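PDB 1CBY: delta-endotoxin CYTB from Bacillus thuringiensis serovar kyushuensis, which is lethal to mosquito and other dipteran larvae, perforating the membranes of their midgut epithelial cells. Local coordinates for residues 189-194 and 215-220; 152-157 and 167-172. All blocks are in the same frame, centred on the assembly; numbering follows the deposited sequence.

Interaction 1. Residues 189-194 and 215-220; sequences LAFEVS and VKMKAL
Phe191, Glu192 and Ala190 face Met217, Lys216 and Lys218 across two antiparallel strands in the interior of the toxin's mixed beta sheet. Ala190-Lys218 and Glu192-Lys216 are the hydrogen-bonded pairs: Ala190 N reaches Lys218 O at 3.0 Å, Glu192 N reaches Lys216 O at 2.9 Å, and each pair is completed by the reciprocal bond. Phe191-Met217 and Val193-Val215 are non-hydrogen-bonded pairs whose side chains share the apolar face with Leu189 and Ala219. There the Phe191 ring and the Met217 chain run side by side in the same direction, with Phe191 CE1 3.5 Å from Met217 SD. This is a Met-aromatic contact in which the sulfur lies 62° off the ring normal, obliquely placed. Leu189 CD1 comes in across the methionine, 3.5 Å from Met217 CG, and also lies above one face of the Phe191 ring toward its rim. Further along, Val215 CG1 meets Phe191 CD1 at 3.7 Å. Helix 107-122 packs on this face, with Leu114 on Phe191 and Ile117 on Met217.

The other face carries Ala190 and the charged side chains Glu192, Lys216 and Lys218. Lys218 turns at chi3 (-72°), which carries CE past Ala190 CB and the ammonium on to Glu192, where Lys218 NZ makes a 2.7 Å salt bridge to Glu192 OE2. The carboxylate oxygen offers its anti lone pair, and Lys218 NZ also bonds to Phe75 O. With lysine buried and glutamate partly exposed, this pairing probably favours the charged form of both groups, the carboxylate balancing the ammonium on the face turned away from helix 107-122 while the opposite face remains hydrocarbon and sulfur.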
ATOM      1  N   LEU A 189     -15.077  -5.909   1.986  1.00 24.89           N
ATOM      2  CA  LEU A 189     -15.402  -5.214   3.227  1.00 26.46           C
ATOM      3  C   LEU A 189     -15.769  -3.748   2.993  1.00 26.05           C
ATOM      4  O   LEU A 189     -15.026  -3.012   2.347  1.00 26.71           O
ATOM      5  CB  LEU A 189     -14.198  -5.292   4.168  1.00 26.18           C
ATOM      6  CG  LEU A 189     -14.257  -4.557   5.502  1.00 29.64           C
ATOM      7  CD1 LEU A 189     -15.228  -5.261   6.434  1.00 35.09           C
ATOM      8  CD2 LEU A 189     -12.866  -4.518   6.110  1.00 31.07           C
ATOM      9  N   ALA A 190     -16.897  -3.314   3.541  1.00 23.62           N
ATOM     10  CA  ALA A 190     -17.321  -1.929   3.384  1.00 20.60           C
ATOM     11  C   ALA A 190     -17.807  -1.363   4.705  1.00 22.00           C
ATOM     12  O   ALA A 190     -18.630  -1.971   5.394  1.00 25.60           O
ATOM     13  CB  ALA A 190     -18.411  -1.825   2.338  1.00 16.42           C
ATOM     14  N   PHE A 191     -17.267  -0.210   5.068  1.00 22.33           N
ATOM     15  CA  PHE A 191     -17.633   0.461   6.301  1.00 25.28           C
ATOM     16  C   PHE A 191     -18.466   1.703   6.014  1.00 25.09           C
ATOM     17  O   PHE A 191     -18.156   2.468   5.100  1.00 26.42           O
ATOM     18  CB  PHE A 191     -16.379   0.926   7.050  1.00 28.79           C
ATOM     19  CG  PHE A 191     -15.590  -0.174   7.690  1.00 29.64           C
ATOM     20  CD1 PHE A 191     -16.119  -0.901   8.754  1.00 32.67           C
ATOM     21  CD2 PHE A 191     -14.292  -0.444   7.274  1.00 28.68           C
ATOM     22  CE1 PHE A 191     -15.362  -1.879   9.397  1.00 30.51           C
ATOM     23  CE2 PHE A 191     -13.526  -1.420   7.910  1.00 34.02           C
ATOM     24  CZ  PHE A 191     -14.064  -2.138   8.975  1.00 30.96           C
ATOM     25  N   GLU A 192     -19.526   1.896   6.786  1.00 25.93           N
ATOM     26  CA  GLU A 192     -20.347   3.092   6.668  1.00 26.68           C
ATOM     27  C   GLU A 192     -20.008   3.824   7.957  1.00 26.28           C
ATOM     28  O   GLU A 192     -20.430   3.412   9.036  1.00 32.84           O
ATOM     29  CB  GLU A 192     -21.832   2.750   6.626  1.00 27.27           C
ATOM     30  CG  GLU A 192     -22.268   2.037   5.357  1.00 38.31           C
ATOM     31  CD  GLU A 192     -23.780   1.935   5.223  1.00 42.82           C
ATOM     32  OE1 GLU A 192     -24.503   2.551   6.039  1.00 42.58           O
ATOM     33  OE2 GLU A 192     -24.248   1.244   4.293  1.00 43.21           O
ATOM     34  N   VAL A 193     -19.175   4.852   7.851  1.00 26.72           N
ATOM     35  CA  VAL A 193     -18.729   5.616   9.013  1.00 24.28           C
ATOM     36  C   VAL A 193     -19.440   6.957   9.207  1.00 24.23           C
ATOM     37  O   VAL A 193     -19.721   7.671   8.245  1.00 26.46           O
ATOM     38  CB  VAL A 193     -17.207   5.874   8.921  1.00 21.80           C
ATOM     39  CG1 VAL A 193     -16.690   6.551  10.191  1.00 17.25           C
ATOM     40  CG2 VAL A 193     -16.476   4.572   8.655  1.00 20.17           C
ATOM     41  N   SER A 194     -19.704   7.296  10.463  1.00 27.88           N
ATOM     42  CA  SER A 194     -20.347   8.550  10.830  1.00 31.63           C
ATOM     43  C   SER A 194     -19.622   9.049  12.084  1.00 33.83           C
ATOM     44  O   SER A 194     -19.396   8.274  13.022  1.00 34.17           O
ATOM     45  CB  SER A 194     -21.833   8.319  11.118  1.00 34.16           C
ATOM     46  OG  SER A 194     -22.488   9.512  11.515  1.00 46.17           O
ATOM     47  N   VAL A 215     -20.350   3.046  13.330  1.00 28.31           N
ATOM     48  CA  VAL A 215     -19.720   2.308  12.255  1.00 22.75           C
ATOM     49  C   VAL A 215     -20.510   1.069  11.911  1.00 23.06           C
ATOM     50  O   VAL A 215     -20.748   0.223  12.772  1.00 28.55           O
ATOM     51  CB  VAL A 215     -18.276   1.872  12.642  1.00 22.41           C
ATOM     52  CG1 VAL A 215     -17.663   1.006  11.545  1.00 17.34           C
ATOM     53  CG2 VAL A 215     -17.400   3.087  12.907  1.00 22.82           C
ATOM     54  N   LYS A 216     -20.952   0.983  10.665  1.00 25.37           N
ATOM     55  CA  LYS A 216     -21.673  -0.189  10.206  1.00 26.08           C
ATOM     56  C   LYS A 216     -20.700  -0.929   9.304  1.00 23.55           C
ATOM     57  O   LYS A 216     -19.930  -0.303   8.571  1.00 24.11           O
ATOM     58  CB  LYS A 216     -22.944   0.184   9.445  1.00 29.27           C
ATOM     59  CG  LYS A 216     -23.687  -1.042   8.943  1.00 38.49           C
ATOM     60  CD  LYS A 216     -25.120  -0.751   8.591  1.00 41.54           C
ATOM     61  CE  LYS A 216     -25.803  -2.028   8.163  1.00 43.39           C
ATOM     62  NZ  LYS A 216     -27.228  -1.796   7.828  1.00 60.38           N
ATOM     63  N   MET A 217     -20.719  -2.254   9.372  1.00 25.49           N
ATOM     64  CA  MET A 217     -19.810  -3.069   8.582  1.00 27.08           C
ATOM     65  C   MET A 217     -20.575  -4.086   7.744  1.00 27.02           C
ATOM     66  O   MET A 217     -21.527  -4.709   8.222  1.00 32.40           O
ATOM     67  CB  MET A 217     -18.836  -3.779   9.528  1.00 33.15           C
ATOM     68  CG  MET A 217     -17.662  -4.465   8.861  1.00 40.73           C
ATOM     69  SD  MET A 217     -16.480  -5.128  10.065  1.00 36.40           S
ATOM     70  CE  MET A 217     -16.380  -6.822   9.535  1.00 40.75           C
ATOM     71  N   LYS A 218     -20.186  -4.216   6.481  1.00 27.99           N
ATOM     72  CA  LYS A 218     -20.812  -5.163   5.560  1.00 27.16           C
ATOM     73  C   LYS A 218     -19.678  -5.984   4.973  1.00 20.02           C
ATOM     74  O   LYS A 218     -18.791  -5.442   4.310  1.00 19.80           O
ATOM     75  CB  LYS A 218     -21.571  -4.417   4.460  1.00 31.05           C
ATOM     76  CG  LYS A 218     -22.801  -3.682   4.969  1.00 36.06           C
ATOM     77  CD  LYS A 218     -23.337  -2.688   3.951  1.00 50.52           C
ATOM     78  CE  LYS A 218     -22.421  -1.480   3.829  1.00 55.95           C
ATOM     79  NZ  LYS A 218     -22.882  -0.526   2.783  1.00 56.02           N
ATOM     80  N   ALA A 219     -19.688  -7.282   5.254  1.00 18.92           N
ATOM     81  CA  ALA A 219     -18.628  -8.165   4.791  1.00 19.11           C
ATOM     82  C   ALA A 219     -19.068  -9.610   4.638  1.00 21.57           C
ATOM     83  O   ALA A 219     -20.038 -10.058   5.259  1.00 22.72           O
ATOM     84  CB  ALA A 219     -17.454  -8.103   5.754  1.00 13.19           C
ATOM     85  N   LEU A 220     -18.339 -10.334   3.801  1.00 20.80           N
ATOM     86  CA  LEU A 220     -18.600 -11.741   3.573  1.00 19.44           C
ATOM     87  C   LEU A 220     -17.307 -12.353   3.068  1.00 22.36           C
ATOM     88  O   LEU A 220     -16.555 -11.704   2.337  1.00 21.52           O
ATOM     89  CB  LEU A 220     -19.723 -11.952   2.555  1.00 18.28           C
ATOM     90  CG  LEU A 220     -19.445 -11.796   1.062  1.00 25.76           C
ATOM     91  CD1 LEU A 220     -20.569 -12.442   0.285  1.00 31.72           C
ATOM     92  CD2 LEU A 220     -19.309 -10.332   0.691  1.00 34.58           C
TER

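Interaction 2. Residues 152-157 and 167-172; sequences EAWIFW and YYYNIL
Trp154 and Tyr169 extend in the same direction, their planes inclined at 58°. Trp154 CD1 sits over one face of the tyrosine ring, 3.4 Å from Tyr169 CZ. With chi1 at 60°, between its backbone N and carbonyl carbon, the indole lies alongside Tyr169. Trp154 NE1 and Tyr169 OH both hydrogen-bond to Gln149 OE1. On the opposite face from Ile155, Trp157, Tyr167 and Tyr169, Phe156 and Tyr168 bring their rings rim to rim with planes 20° apart; Phe156 CD2 and Tyr168 CD2 are 3.3 Å apart. Trp157 meets Tyr167 more steeply, with Trp157 CZ3 3.6 Å from Tyr167 CD2. Ile155 CD1 lies over one face of the Trp157 indole and also touches Tyr167. Between the two sets of side chains, the backbones of Phe156 and Tyr168 form a hydrogen-bonded antiparallel pair, and Asn170 N adds a 3.0 Å hydrogen bond to Trp154 O, just before the short strand begins. Strand 165-175 continues the sheet to strand 183-195 and pairs with Asn44 of strand 44-48. In the type I turn Glu152-Ile155 leading into the hairpin, Trp154 meets the ring of His30 of the second subunit, placing this open end at the protoxin dimer interface.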
ATOM      1  N   GLU A 152     -10.099   9.867  -3.778  1.00 39.57           N
ATOM      2  CA  GLU A 152      -9.829   8.492  -4.185  1.00 25.59           C
ATOM      3  C   GLU A 152     -11.178   7.796  -4.306  1.00 21.00           C
ATOM      4  O   GLU A 152     -12.090   8.077  -3.538  1.00 22.67           O
ATOM      5  CB  GLU A 152      -8.960   7.784  -3.147  1.00 27.12           C
ATOM      6  CG  GLU A 152      -7.600   8.440  -2.893  1.00 22.82           C
ATOM      7  CD  GLU A 152      -6.620   8.303  -4.055  1.00 29.88           C
ATOM      8  OE1 GLU A 152      -6.964   7.681  -5.084  1.00 29.79           O
ATOM      9  OE2 GLU A 152      -5.487   8.815  -3.933  1.00 35.29           O
ATOM     10  N   ALA A 153     -11.289   6.857  -5.234  1.00 22.11           N
ATOM     11  CA  ALA A 153     -12.547   6.151  -5.476  1.00 22.59           C
ATOM     12  C   ALA A 153     -13.128   5.295  -4.355  1.00 21.25           C
ATOM     13  O   ALA A 153     -14.341   5.084  -4.309  1.00 25.82           O
ATOM     14  CB  ALA A 153     -12.441   5.325  -6.748  1.00 27.20           C
ATOM     15  N   TRP A 154     -12.278   4.780  -3.471  1.00 24.16           N
ATOM     16  CA  TRP A 154     -12.752   3.922  -2.384  1.00 19.59           C
ATOM     17  C   TRP A 154     -13.439   4.647  -1.235  1.00 21.40           C
ATOM     18  O   TRP A 154     -13.974   4.003  -0.331  1.00 24.00           O
ATOM     19  CB  TRP A 154     -11.628   3.019  -1.858  1.00 13.91           C
ATOM     20  CG  TRP A 154     -10.444   3.740  -1.307  1.00  9.94           C
ATOM     21  CD1 TRP A 154     -10.310   4.250  -0.052  1.00  9.98           C
ATOM     22  CD2 TRP A 154      -9.217   4.019  -1.988  1.00  2.33           C
ATOM     23  NE1 TRP A 154      -9.073   4.831   0.092  1.00  9.71           N
ATOM     24  CE2 TRP A 154      -8.382   4.703  -1.082  1.00  2.00           C
ATOM     25  CE3 TRP A 154      -8.741   3.753  -3.277  1.00  8.65           C
ATOM     26  CZ2 TRP A 154      -7.099   5.126  -1.420  1.00  4.41           C
ATOM     27  CZ3 TRP A 154      -7.462   4.171  -3.614  1.00  7.61           C
ATOM     28  CH2 TRP A 154      -6.656   4.854  -2.687  1.00  4.28           C
ATOM     29  N   ILE A 155     -13.423   5.976  -1.260  1.00 24.07           N
ATOM     30  CA  ILE A 155     -14.077   6.743  -0.205  1.00 28.66           C
ATOM     31  C   ILE A 155     -15.094   7.744  -0.752  1.00 29.76           C
ATOM     32  O   ILE A 155     -14.777   8.562  -1.611  1.00 32.31           O
ATOM     33  CB  ILE A 155     -13.057   7.446   0.726  1.00 28.57           C
ATOM     34  CG1 ILE A 155     -13.798   8.247   1.800  1.00 25.26           C
ATOM     35  CG2 ILE A 155     -12.093   8.311  -0.077  1.00 27.86           C
ATOM     36  CD1 ILE A 155     -12.905   8.775   2.889  1.00 33.29           C
ATOM     37  N   PHE A 156     -16.323   7.653  -0.255  1.00 31.21           N
ATOM     38  CA  PHE A 156     -17.408   8.532  -0.675  1.00 32.77           C
ATOM     39  C   PHE A 156     -18.007   9.249   0.527  1.00 33.72           C
ATOM     40  O   PHE A 156     -18.641   8.619   1.376  1.00 32.09           O
ATOM     41  CB  PHE A 156     -18.502   7.720  -1.375  1.00 42.07           C
ATOM     42  CG  PHE A 156     -19.685   8.542  -1.815  1.00 46.27           C
ATOM     43  CD1 PHE A 156     -19.565   9.462  -2.851  1.00 48.27           C
ATOM     44  CD2 PHE A 156     -20.923   8.382  -1.204  1.00 50.02           C
ATOM     45  CE1 PHE A 156     -20.659  10.205  -3.270  1.00 49.91           C
ATOM     46  CE2 PHE A 156     -22.024   9.122  -1.617  1.00 48.78           C
ATOM     47  CZ  PHE A 156     -21.892  10.034  -2.651  1.00 51.90           C
ATOM     48  N   TRP A 157     -17.813  10.562   0.589  1.00 30.42           N
ATOM     49  CA  TRP A 157     -18.343  11.364   1.686  1.00 29.24           C
ATOM     50  C   TRP A 157     -19.814  11.682   1.452  1.00 29.52           C
ATOM     51  O   TRP A 157     -20.331  11.504   0.349  1.00 32.54           O
ATOM     52  CB  TRP A 157     -17.571  12.677   1.818  1.00 27.67           C
ATOM     53  CG  TRP A 157     -16.079  12.526   1.886  1.00 34.14           C
ATOM     54  CD1 TRP A 157     -15.216  12.458   0.830  1.00 30.16           C
ATOM     55  CD2 TRP A 157     -15.267  12.493   3.072  1.00 32.08           C
ATOM     56  NE1 TRP A 157     -13.923  12.400   1.282  1.00 34.64           N
ATOM     57  CE2 TRP A 157     -13.921  12.418   2.650  1.00 30.40           C
ATOM     58  CE3 TRP A 157     -15.544  12.528   4.443  1.00 32.13           C
ATOM     59  CZ2 TRP A 157     -12.853  12.377   3.551  1.00 26.29           C
ATOM     60  CZ3 TRP A 157     -14.483  12.487   5.340  1.00 31.32           C
ATOM     61  CH2 TRP A 157     -13.152  12.413   4.887  1.00 28.63           C
ATOM     62  N   TYR A 167     -19.189   8.902   5.655  1.00 26.07           N
ATOM     63  CA  TYR A 167     -18.522   8.441   4.444  1.00 24.81           C
ATOM     64  C   TYR A 167     -18.556   6.930   4.272  1.00 25.12           C
ATOM     65  O   TYR A 167     -18.832   6.189   5.212  1.00 30.12           O
ATOM     66  CB  TYR A 167     -17.071   8.955   4.369  1.00 22.60           C
ATOM     67  CG  TYR A 167     -16.170   8.582   5.534  1.00 25.78           C
ATOM     68  CD1 TYR A 167     -15.459   7.380   5.538  1.00 28.23           C
ATOM     69  CD2 TYR A 167     -15.996   9.451   6.614  1.00 24.77           C
ATOM     70  CE1 TYR A 167     -14.600   7.055   6.582  1.00 25.11           C
ATOM     71  CE2 TYR A 167     -15.138   9.136   7.664  1.00 24.34           C
ATOM     72  CZ  TYR A 167     -14.442   7.935   7.641  1.00 29.26           C
ATOM     73  OH  TYR A 167     -13.588   7.616   8.675  1.00 25.36           O
ATOM     74  N   TYR A 168     -18.333   6.491   3.042  1.00 24.59           N
ATOM     75  CA  TYR A 168     -18.303   5.079   2.719  1.00 19.94           C
ATOM     76  C   TYR A 168     -16.853   4.749   2.434  1.00 21.98           C
ATOM     77  O   TYR A 168     -16.139   5.559   1.840  1.00 23.23           O
ATOM     78  CB  TYR A 168     -19.145   4.799   1.478  1.00 21.98           C
ATOM     79  CG  TYR A 168     -20.619   5.063   1.665  1.00 29.29           C
ATOM     80  CD1 TYR A 168     -21.268   4.708   2.844  1.00 31.87           C
ATOM     81  CD2 TYR A 168     -21.375   5.648   0.651  1.00 30.78           C
ATOM     82  CE1 TYR A 168     -22.630   4.925   3.008  1.00 32.27           C
ATOM     83  CE2 TYR A 168     -22.738   5.869   0.806  1.00 31.62           C
ATOM     84  CZ  TYR A 168     -23.358   5.503   1.985  1.00 27.91           C
ATOM     85  OH  TYR A 168     -24.711   5.695   2.141  1.00 36.82           O
ATOM     86  N   TYR A 169     -16.405   3.585   2.887  1.00 24.01           N
ATOM     87  CA  TYR A 169     -15.033   3.163   2.653  1.00 17.73           C
ATOM     88  C   TYR A 169     -15.079   1.705   2.234  1.00 16.95           C
ATOM     89  O   TYR A 169     -15.541   0.855   2.987  1.00 25.33           O
ATOM     90  CB  TYR A 169     -14.211   3.343   3.919  1.00 13.30           C
ATOM     91  CG  TYR A 169     -12.728   3.437   3.669  1.00 17.27           C
ATOM     92  CD1 TYR A 169     -11.986   2.310   3.317  1.00 18.69           C
ATOM     93  CD2 TYR A 169     -12.057   4.651   3.803  1.00 12.52           C
ATOM     94  CE1 TYR A 169     -10.610   2.388   3.107  1.00 15.05           C
ATOM     95  CE2 TYR A 169     -10.679   4.737   3.593  1.00 17.16           C
ATOM     96  CZ  TYR A 169      -9.967   3.600   3.249  1.00 11.83           C
ATOM     97  OH  TYR A 169      -8.612   3.671   3.064  1.00 19.29           O
ATOM     98  N   ASN A 170     -14.631   1.428   1.015  1.00 17.16           N
ATOM     99  CA  ASN A 170     -14.651   0.073   0.481  1.00 15.07           C
ATOM    100  C   ASN A 170     -13.252  -0.510   0.431  1.00 20.04           C
ATOM    101  O   ASN A 170     -12.321   0.114  -0.092  1.00 15.68           O
ATOM    102  CB  ASN A 170     -15.261   0.062  -0.918  1.00 22.59           C
ATOM    103  CG  ASN A 170     -16.617   0.742  -0.970  1.00 23.93           C
ATOM    104  OD1 ASN A 170     -17.451   0.564  -0.078  1.00 28.37           O
ATOM    105  ND2 ASN A 170     -16.842   1.530  -2.015  1.00 23.46           N
ATOM    106  N   ILE A 171     -13.129  -1.731   0.942  1.00 25.01           N
ATOM    107  CA  ILE A 171     -11.867  -2.465   1.016  1.00 23.77           C
ATOM    108  C   ILE A 171     -12.107  -3.884   0.500  1.00 22.87           C
ATOM    109  O   ILE A 171     -13.222  -4.398   0.597  1.00 21.72           O
ATOM    110  CB  ILE A 171     -11.389  -2.582   2.493  1.00 19.63           C
ATOM    111  CG1 ILE A 171     -11.162  -1.200   3.099  1.00 15.70           C
ATOM    112  CG2 ILE A 171     -10.107  -3.395   2.584  1.00 28.56           C
ATOM    113  CD1 ILE A 171     -10.934  -1.223   4.596  1.00 12.00           C
ATOM    114  N   LEU A 172     -11.083  -4.495  -0.086  1.00 19.80           N
ATOM    115  CA  LEU A 172     -11.206  -5.867  -0.559  1.00 16.92           C
ATOM    116  C   LEU A 172      -9.910  -6.592  -0.273  1.00 17.61           C
ATOM    117  O   LEU A 172      -8.841  -6.172  -0.721  1.00 17.85           O
ATOM    118  CB  LEU A 172     -11.523  -5.945  -2.056  1.00 17.92           C
ATOM    119  CG  LEU A 172     -11.715  -7.388  -2.549  1.00 19.32           C
ATOM    120  CD1 LEU A 172     -13.064  -7.564  -3.222  1.00 13.14           C
ATOM    121  CD2 LEU A 172     -10.583  -7.796  -3.482  1.00 18.25           C
TER

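How the interactions relate
From the N terminus, the chain first makes interaction 2: residues 152-157 pair with 167-172, closing a hairpin with nine residues between the segments. Strand 165-175 then leads into strand 183-195, which carries 189-194, and after a helical excursion at 199-202 the chain returns as strand 210-225 to complete interaction 1. The two contacts are therefore in series, neither nested nor crossed. They meet where 167-172 lies beside 189-194, with probable backbone hydrogen bonds from Ile171 N to Leu189 O and from Phe191 N to Tyr169 O. Together they give four successive antiparallel strands of one sheet, linking the short strand 155-158 to strand 210-225.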